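Long-range contacts in putative hemin ABC transport system, membrane protein (Burkholderia cenocepacia J2315, PDB 5B57), which probably acts as the transmembrane permease subunit of a bacterial ABC importer that carries heme across the cell membrane: residues V139-A145 with G176-A181; E262-L266 with L286-V290; I307-I311 with L360-A365. One frame throughout, in Å; residues are numbered along the deposited sequence.

Contact 1. Residues V139-A145 with G176-A181; sequences VGVSSGA and GGLAVA
Gly144 and Gly177 meet backbone to backbone, their CA atoms 3.7 Å apart, and this pair marks a helix crossing whose centre is backbone against backbone. Gly144 CA donates a C-H to Gly176 O and Gly176 CA returns one to Gly144 O. Val141 and Gly177 exchange a second reciprocal pair: Val141 CA lies 3.4 Å from Gly177 O with an angle of 163° at the hydrogen, while Gly177 CA faces Val141 O at 3.3 Å. Two sets of mutual CA-H...O contacts therefore bridge the crossing, and the axes of 141-145 and 176-181 approach to 6.3 Å, at 133° between their N-to-C directions.

The valine side chains fill the flanks. A chi1 of -36° keeps Val180 CG1 beside the backbone N, 3.6 Å from Gly144 CA, and leaves CG2 between the N and the carbonyl carbon, next to Gly144 N and Gly140 O in the first turn of the opposing helix. Next to it, Ala181 CB is met by Val141 CB at 4.1 Å and, less certainly because Val139 is poorly ordered, by Val139 CG1. Gly140 occupies the N-cap, and its backbone angles suit a residue with no CB; its CA sits 4.0 Å from Ala181 CA.

Further out, helix 283-305 packs against the first segment, with Val139 on Leu291 and Val294, Val141 on Val298, and Ala145 on Val302. Gly140 and Gly144 on one segment, Gly177 and Ala181 on the other, are each spaced by four residues, the GxxxG and small-xxx-small patterns of closely packed membrane helices.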
loop_
_atom_site.group_PDB
_atom_site.type_symbol
_atom_site.label_atom_id
_atom_site.label_comp_id
_atom_site.label_asym_id
_atom_site.label_seq_id
_atom_site.Cartn_x
_atom_site.Cartn_y
_atom_site.Cartn_z
ATOM N N VAL A 139 -5.461 12.682 -10.591
ATOM C CA VAL A 139 -6.081 13.937 -10.167
ATOM C C VAL A 139 -7.572 13.929 -10.479
ATOM O O VAL A 139 -8.400 14.331 -9.654
ATOM C CB VAL A 139 -5.369 15.128 -10.838
ATOM C CG1 VAL A 139 -5.976 16.441 -10.369
ATOM C CG2 VAL A 139 -3.879 15.080 -10.546
ATOM N N GLY A 140 -7.928 13.477 -11.675
ATOM C CA GLY A 140 -9.298 13.404 -12.133
ATOM C C GLY A 140 -9.356 13.824 -13.580
ATOM O O GLY A 140 -10.296 13.510 -14.302
ATOM N N VAL A 141 -8.284 14.473 -14.027
ATOM C CA VAL A 141 -8.364 15.329 -15.202
ATOM C C VAL A 141 -8.539 14.511 -16.481
ATOM O O VAL A 141 -9.302 14.902 -17.371
ATOM C CB VAL A 141 -7.127 16.247 -15.258
ATOM C CG1 VAL A 141 -5.866 15.427 -15.314
ATOM C CG2 VAL A 141 -7.204 17.163 -16.412
ATOM N N SER A 142 -7.853 13.358 -16.589
ATOM C CA SER A 142 -7.943 12.537 -17.799
ATOM C C SER A 142 -9.382 12.129 -18.090
ATOM O O SER A 142 -9.851 12.234 -19.229
ATOM C CB SER A 142 -7.081 11.281 -17.666
ATOM O OG SER A 142 -5.752 11.585 -17.296
ATOM N N SER A 143 -10.090 11.658 -17.055
ATOM C CA SER A 143 -11.481 11.242 -17.181
ATOM C C SER A 143 -12.365 12.368 -17.671
ATOM O O SER A 143 -13.212 12.172 -18.553
ATOM C CB SER A 143 -12.000 10.772 -15.837
ATOM O OG SER A 143 -11.110 9.857 -15.266
ATOM N N GLY A 144 -12.247 13.534 -17.046
ATOM C CA GLY A 144 -13.074 14.654 -17.463
ATOM C C GLY A 144 -12.820 15.059 -18.902
ATOM O O GLY A 144 -13.749 15.443 -19.623
ATOM N N ALA A 145 -11.551 15.011 -19.327
ATOM C CA ALA A 145 -11.244 15.242 -20.729
ATOM C C ALA A 145 -12.049 14.281 -21.596
ATOM O O ALA A 145 -12.817 14.708 -22.475
ATOM C CB ALA A 145 -9.740 15.100 -20.964
ATOM N N GLY A 176 -14.275 19.710 -19.128
ATOM C CA GLY A 176 -14.559 18.486 -18.405
ATOM C C GLY A 176 -13.377 18.022 -17.575
ATOM O O GLY A 176 -13.539 17.561 -16.436
ATOM N N GLY A 177 -12.169 18.143 -18.133
ATOM C CA GLY A 177 -10.982 17.729 -17.404
ATOM C C GLY A 177 -10.857 18.458 -16.087
ATOM O O GLY A 177 -10.670 17.848 -15.032
ATOM N N LEU A 178 -11.008 19.775 -16.124
ATOM C CA LEU A 178 -10.870 20.546 -14.906
ATOM C C LEU A 178 -12.067 20.354 -13.988
ATOM O O LEU A 178 -11.903 20.271 -12.764
ATOM C CB LEU A 178 -10.668 22.013 -15.254
ATOM C CG LEU A 178 -9.374 22.192 -16.018
ATOM C CD1 LEU A 178 -9.264 23.615 -16.438
ATOM C CD2 LEU A 178 -8.238 21.817 -15.108
ATOM N N ALA A 179 -13.277 20.283 -14.549
ATOM C CA ALA A 179 -14.460 20.152 -13.705
ATOM C C ALA A 179 -14.410 18.864 -12.888
ATOM O O ALA A 179 -14.659 18.878 -11.674
ATOM C CB ALA A 179 -15.734 20.209 -14.542
ATOM N N VAL A 180 -14.080 17.734 -13.526
ATOM C CA VAL A 180 -14.115 16.514 -12.728
ATOM C C VAL A 180 -12.858 16.425 -11.862
ATOM O O VAL A 180 -12.895 15.843 -10.776
ATOM C CB VAL A 180 -14.326 15.240 -13.575
ATOM C CG1 VAL A 180 -15.268 15.474 -14.765
ATOM C CG2 VAL A 180 -13.032 14.706 -14.026
ATOM N N ALA A 181 -11.745 17.031 -12.295
ATOM C CA ALA A 181 -10.592 17.162 -11.408
ATOM C C ALA A 181 -10.916 18.050 -10.220
ATOM O O ALA A 181 -10.398 17.818 -9.129
ATOM C CB ALA A 181 -9.392 17.709 -12.165
#

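Contact 2. Residues E262-L266 with L286-V290; sequences ERDAL and LKRRV
Leu286 is the knob of this contact, its forked end pushed into a hollow formed by Glu262, Ala265 and Leu266. CG stands anti to the backbone N (chi1 170°), which carries both methyls out to the first turn of helix 263-269. There CD2 lies against Ala265 CB at 4.0 Å, and CD1 slots between the Glu262 side chain and Leu266 CD2, 4.3 Å from the latter. Leu266 CD2 is wedged a turn further along, reaching Val290 CG2 at 4.3 Å.

Helix 263-269, which with helix 273-278 links helices 242-260 and 283-305, probably corresponds to the coupling region of BtuC-like importers; consistent with this, an aromatic side chain of another protein in the assembly packs on Asp264 and Ala265.

Glu262, at the N-cap, forms the polar wall of the hollow. A bend at chi2 (-69°) turns its carboxylate along Leu286, the two side chains running past each other in opposite directions. OE2 makes a salt bridge to Arg289 NE at 3.2 Å, sitting above one guanidinium face toward its rim, with the two planes 34° apart. Because no N-H points at OE2, charge attraction rather than a directed bond joins the pair. Pro282 packs on the Arg289 side chain.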
loop_
_atom_site.group_PDB
_atom_site.type_symbol
_atom_site.label_atom_id
_atom_site.label_comp_id
_atom_site.label_asym_id
_atom_site.label_seq_id
_atom_site.Cartn_x
_atom_site.Cartn_y
_atom_site.Cartn_z
ATOM N N GLU A 262 7.631 24.888 -6.311
ATOM C CA GLU A 262 7.370 23.972 -5.202
ATOM C C GLU A 262 8.439 22.885 -5.100
ATOM O O GLU A 262 8.221 21.857 -4.440
ATOM C CB GLU A 262 5.989 23.321 -5.346
ATOM C CG GLU A 262 4.807 24.294 -5.385
ATOM C CD GLU A 262 4.559 24.983 -4.049
ATOM O OE1 GLU A 262 4.916 24.390 -3.009
ATOM O OE2 GLU A 262 4.016 26.115 -4.037
ATOM N N ARG A 263 9.594 23.084 -5.731
ATOM C CA ARG A 263 10.599 22.029 -5.768
ATOM C C ARG A 263 11.231 21.791 -4.401
ATOM O O ARG A 263 11.651 20.671 -4.110
ATOM C CB ARG A 263 11.673 22.356 -6.808
ATOM C CG ARG A 263 12.368 23.687 -6.592
ATOM C CD ARG A 263 13.022 24.170 -7.876
ATOM N NE ARG A 263 13.750 25.426 -7.702
ATOM C CZ ARG A 263 14.565 25.917 -8.620
ATOM N NH1 ARG A 263 14.740 25.244 -9.752
ATOM N NH2 ARG A 263 15.204 27.064 -8.412
ATOM N N ASP A 264 11.315 22.814 -3.553
ATOM C CA ASP A 264 11.924 22.612 -2.246
ATOM C C ASP A 264 10.929 21.995 -1.274
ATOM O O ASP A 264 11.241 21.007 -0.594
ATOM C CB ASP A 264 12.460 23.936 -1.705
ATOM C CG ASP A 264 13.639 24.464 -2.508
ATOM O OD1 ASP A 264 14.512 23.661 -2.907
ATOM O OD2 ASP A 264 13.685 25.691 -2.733
ATOM N N ALA A 265 9.713 22.556 -1.219
ATOM C CA ALA A 265 8.666 21.990 -0.376
ATOM C C ALA A 265 8.437 20.513 -0.691
ATOM O O ALA A 265 8.271 19.693 0.223
ATOM C CB ALA A 265 7.381 22.788 -0.548
ATOM N N LEU A 266 8.453 20.151 -1.979
ATOM C CA LEU A 266 8.283 18.751 -2.357
ATOM C C LEU A 266 9.442 17.900 -1.873
ATOM O O LEU A 266 9.244 16.738 -1.497
ATOM C CB LEU A 266 8.128 18.612 -3.871
ATOM C CG LEU A 266 6.770 18.997 -4.462
ATOM C CD1 LEU A 266 6.883 19.104 -5.980
ATOM C CD2 LEU A 266 5.714 17.995 -4.040
ATOM N N LEU A 286 0.320 22.798 -0.032
ATOM C CA LEU A 286 1.190 22.178 -1.033
ATOM C C LEU A 286 0.428 21.150 -1.858
ATOM O O LEU A 286 0.553 21.118 -3.089
ATOM C CB LEU A 286 2.401 21.536 -0.366
ATOM C CG LEU A 286 3.285 20.640 -1.233
ATOM C CD1 LEU A 286 3.818 21.440 -2.392
ATOM C CD2 LEU A 286 4.448 20.028 -0.425
ATOM N N LYS A 287 -0.367 20.299 -1.197
ATOM C CA LYS A 287 -1.165 19.332 -1.939
ATOM C C LYS A 287 -2.061 20.033 -2.962
ATOM O O LYS A 287 -2.105 19.635 -4.127
ATOM C CB LYS A 287 -1.971 18.471 -0.967
ATOM C CG LYS A 287 -1.084 17.619 -0.063
ATOM C CD LYS A 287 -1.860 16.643 0.855
ATOM C CE LYS A 287 -0.912 15.573 1.465
ATOM N NZ LYS A 287 -1.532 14.437 2.247
ATOM N N ARG A 288 -2.730 21.115 -2.571
ATOM C CA ARG A 288 -3.668 21.735 -3.498
ATOM C C ARG A 288 -2.952 22.441 -4.641
ATOM O O ARG A 288 -3.456 22.452 -5.758
ATOM C CB ARG A 288 -4.601 22.693 -2.744
ATOM C CG ARG A 288 -5.440 23.615 -3.624
ATOM C CD ARG A 288 -6.414 24.515 -2.814
ATOM N NE ARG A 288 -7.617 24.834 -3.603
ATOM C CZ ARG A 288 -8.685 25.505 -3.156
ATOM N NH1 ARG A 288 -9.719 25.719 -3.968
ATOM N NH2 ARG A 288 -8.729 25.967 -1.906
ATOM N N ARG A 289 -1.768 22.997 -4.409
ATOM C CA ARG A 289 -1.111 23.763 -5.466
ATOM C C ARG A 289 -0.567 22.853 -6.552
ATOM O O ARG A 289 -0.649 23.181 -7.736
ATOM C CB ARG A 289 -0.011 24.647 -4.872
ATOM C CG ARG A 289 -0.590 25.970 -4.368
ATOM C CD ARG A 289 0.441 26.980 -3.893
ATOM N NE ARG A 289 1.148 26.517 -2.696
ATOM C CZ ARG A 289 1.656 27.315 -1.754
ATOM N NH1 ARG A 289 2.283 26.781 -0.711
ATOM N NH2 ARG A 289 1.529 28.638 -1.848
ATOM N N VAL A 290 -0.044 21.689 -6.174
ATOM C CA VAL A 290 0.411 20.704 -7.155
ATOM C C VAL A 290 -0.761 20.179 -7.985
ATOM O O VAL A 290 -0.708 20.155 -9.223
ATOM C CB VAL A 290 1.158 19.573 -6.439
ATOM C CG1 VAL A 290 1.591 18.517 -7.418
ATOM C CG2 VAL A 290 2.334 20.160 -5.699
#

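Contact 3. Residues I307-I311 with L360-A365; sequences IIGFI and LGVLTA
Apolar contacts join the loop 307-311 to the first turns of helix 360-378. Ile308 meets Leu360 with CD1 4.0 Å from CD2, the side chains crossing at about a right angle. Ile308 CG2 and Ile311 CD1 both converge on the methyl of Thr364. Phe310 has CG anti to its carbonyl carbon (chi1 -70°), which brings the ring obliquely alongside the helix so that CE2 lies 4.0 Å from Ala365 CB and CD2 lies 3.7 Å from Ala365 CA.

Among polar approaches, Thr364 OG1 comes to 3.0 Å from Gly309 O, and the same hydroxyl oxygen is 3.2 Å from Gly361 O in its own helix.

The backbones come nearest at Ile308 and Gly361, 4.8 Å between CA atoms. The peptide before Gly309 is cis, and Gly309 O lies beside Thr364; the positive phi of Gly309 is one that favours glycine.

Helix 327-352 lies along one flank, touching Ile311 and Leu360. On another, Phe310 and Ala365 pack on Ala208 of the second subunit, placing the loop and helix 360-378 at the dimer interface, consistent with the place of the last helix in BtuC-type permeases.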
loop_
_atom_site.group_PDB
_atom_site.type_symbol
_atom_site.label_atom_id
_atom_site.label_comp_id
_atom_site.label_asym_id
_atom_site.label_seq_id
_atom_site.Cartn_x
_atom_site.Cartn_y
_atom_site.Cartn_z
ATOM N N ILE A 307 -5.512 10.060 -25.201
ATOM C CA ILE A 307 -5.024 9.327 -24.039
ATOM C C ILE A 307 -3.643 8.756 -24.352
ATOM O O ILE A 307 -3.484 7.911 -25.241
ATOM C CB ILE A 307 -6.001 8.217 -23.609
ATOM C CG1 ILE A 307 -7.404 8.762 -23.361
ATOM C CG2 ILE A 307 -5.537 7.646 -22.331
ATOM C CD1 ILE A 307 -7.548 9.535 -22.050
ATOM N N ILE A 308 -2.647 9.245 -23.634
ATOM C CA ILE A 308 -1.292 8.722 -23.678
ATOM C C ILE A 308 -0.914 8.943 -22.243
ATOM O O ILE A 308 -1.116 10.062 -21.781
ATOM C CB ILE A 308 -0.393 9.526 -24.640
ATOM C CG1 ILE A 308 -1.044 9.733 -26.018
ATOM C CG2 ILE A 308 0.931 8.857 -24.790
ATOM C CD1 ILE A 308 -1.057 11.189 -26.482
ATOM N N GLY A 309 -0.384 7.971 -21.502
ATOM C CA GLY A 309 0.138 6.711 -21.970
ATOM C C GLY A 309 1.554 6.490 -21.407
ATOM O O GLY A 309 2.519 6.630 -22.145
ATOM N N PHE A 310 1.701 6.210 -20.112
ATOM C CA PHE A 310 2.963 5.716 -19.516
ATOM C C PHE A 310 4.150 6.668 -19.389
ATOM O O PHE A 310 5.080 6.339 -18.654
ATOM C CB PHE A 310 3.497 4.484 -20.268
ATOM C CG PHE A 310 2.672 3.269 -20.069
ATOM C CD1 PHE A 310 2.917 2.429 -18.990
ATOM C CD2 PHE A 310 1.600 2.986 -20.932
ATOM C CE1 PHE A 310 2.124 1.318 -18.772
ATOM C CE2 PHE A 310 0.795 1.867 -20.722
ATOM C CZ PHE A 310 1.058 1.029 -19.636
ATOM N N ILE A 311 4.197 7.796 -20.112
ATOM C CA ILE A 311 5.399 8.637 -20.034
ATOM C C ILE A 311 5.583 9.180 -18.621
ATOM O O ILE A 311 6.674 9.099 -18.055
ATOM C CB ILE A 311 5.373 9.783 -21.073
ATOM C CG1 ILE A 311 5.925 9.319 -22.406
ATOM C CG2 ILE A 311 6.295 10.959 -20.648
ATOM C CD1 ILE A 311 5.032 8.467 -23.099
ATOM N N LEU A 360 -0.497 6.978 -31.071
ATOM C CA LEU A 360 0.640 7.186 -30.187
ATOM C C LEU A 360 0.504 6.380 -28.897
ATOM O O LEU A 360 1.499 5.850 -28.380
ATOM C CB LEU A 360 0.774 8.672 -29.863
ATOM C CG LEU A 360 2.081 9.042 -29.170
ATOM C CD1 LEU A 360 3.284 8.566 -29.984
ATOM C CD2 LEU A 360 2.092 10.530 -28.935
ATOM N N GLY A 361 -0.714 6.286 -28.348
ATOM C CA GLY A 361 -0.888 5.492 -27.151
ATOM C C GLY A 361 -0.369 4.081 -27.319
ATOM O O GLY A 361 0.139 3.485 -26.367
ATOM N N VAL A 362 -0.470 3.534 -28.534
ATOM C CA VAL A 362 0.008 2.178 -28.775
ATOM C C VAL A 362 1.513 2.124 -28.605
ATOM O O VAL A 362 2.042 1.200 -27.975
ATOM C CB VAL A 362 -0.437 1.670 -30.163
ATOM C CG1 VAL A 362 0.630 0.794 -30.759
ATOM C CG2 VAL A 362 -1.736 0.864 -30.057
ATOM N N LEU A 363 2.222 3.140 -29.115
ATOM C CA LEU A 363 3.680 3.165 -29.008
ATOM C C LEU A 363 4.140 3.460 -27.579
ATOM O O LEU A 363 5.092 2.842 -27.088
ATOM C CB LEU A 363 4.254 4.181 -29.993
ATOM C CG LEU A 363 4.768 3.653 -31.338
ATOM C CD1 LEU A 363 5.870 2.686 -31.084
ATOM C CD2 LEU A 363 3.699 2.973 -32.162
ATOM N N THR A 364 3.477 4.374 -26.870
ATOM C CA THR A 364 3.921 4.596 -25.499
ATOM C C THR A 364 3.647 3.389 -24.605
ATOM O O THR A 364 4.369 3.187 -23.626
ATOM C CB THR A 364 3.291 5.854 -24.920
ATOM O OG1 THR A 364 1.866 5.730 -24.887
ATOM C CG2 THR A 364 3.643 6.977 -25.782
ATOM N N ALA A 365 2.626 2.577 -24.913
ATOM C CA ALA A 365 2.446 1.332 -24.173
ATOM C C ALA A 365 3.569 0.359 -24.470
ATOM O O ALA A 365 3.901 -0.482 -23.627
ATOM C CB ALA A 365 1.110 0.678 -24.504
#

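From the N terminus, contact 1 comes first and closes a loop of 30 residues between helices 141-154 and 168-188. Contact 2 follows, closing a shorter loop of 19 residues that joins helix 263-269 to the start of helix 283-305. Contact 3 opens just beyond the end of that helix and spans 48 residues to reach helix 360-378. The three loops run in series, neither nesting nor crossing. Helix 283-305 connects them: it carries half of contact 2, lies against contact 1, and leads into contact 3. Contacts 1 and 3 approach to about 5 Å at their nearest atoms, whereas contacts 2 and 3 stay about 15 Å apart.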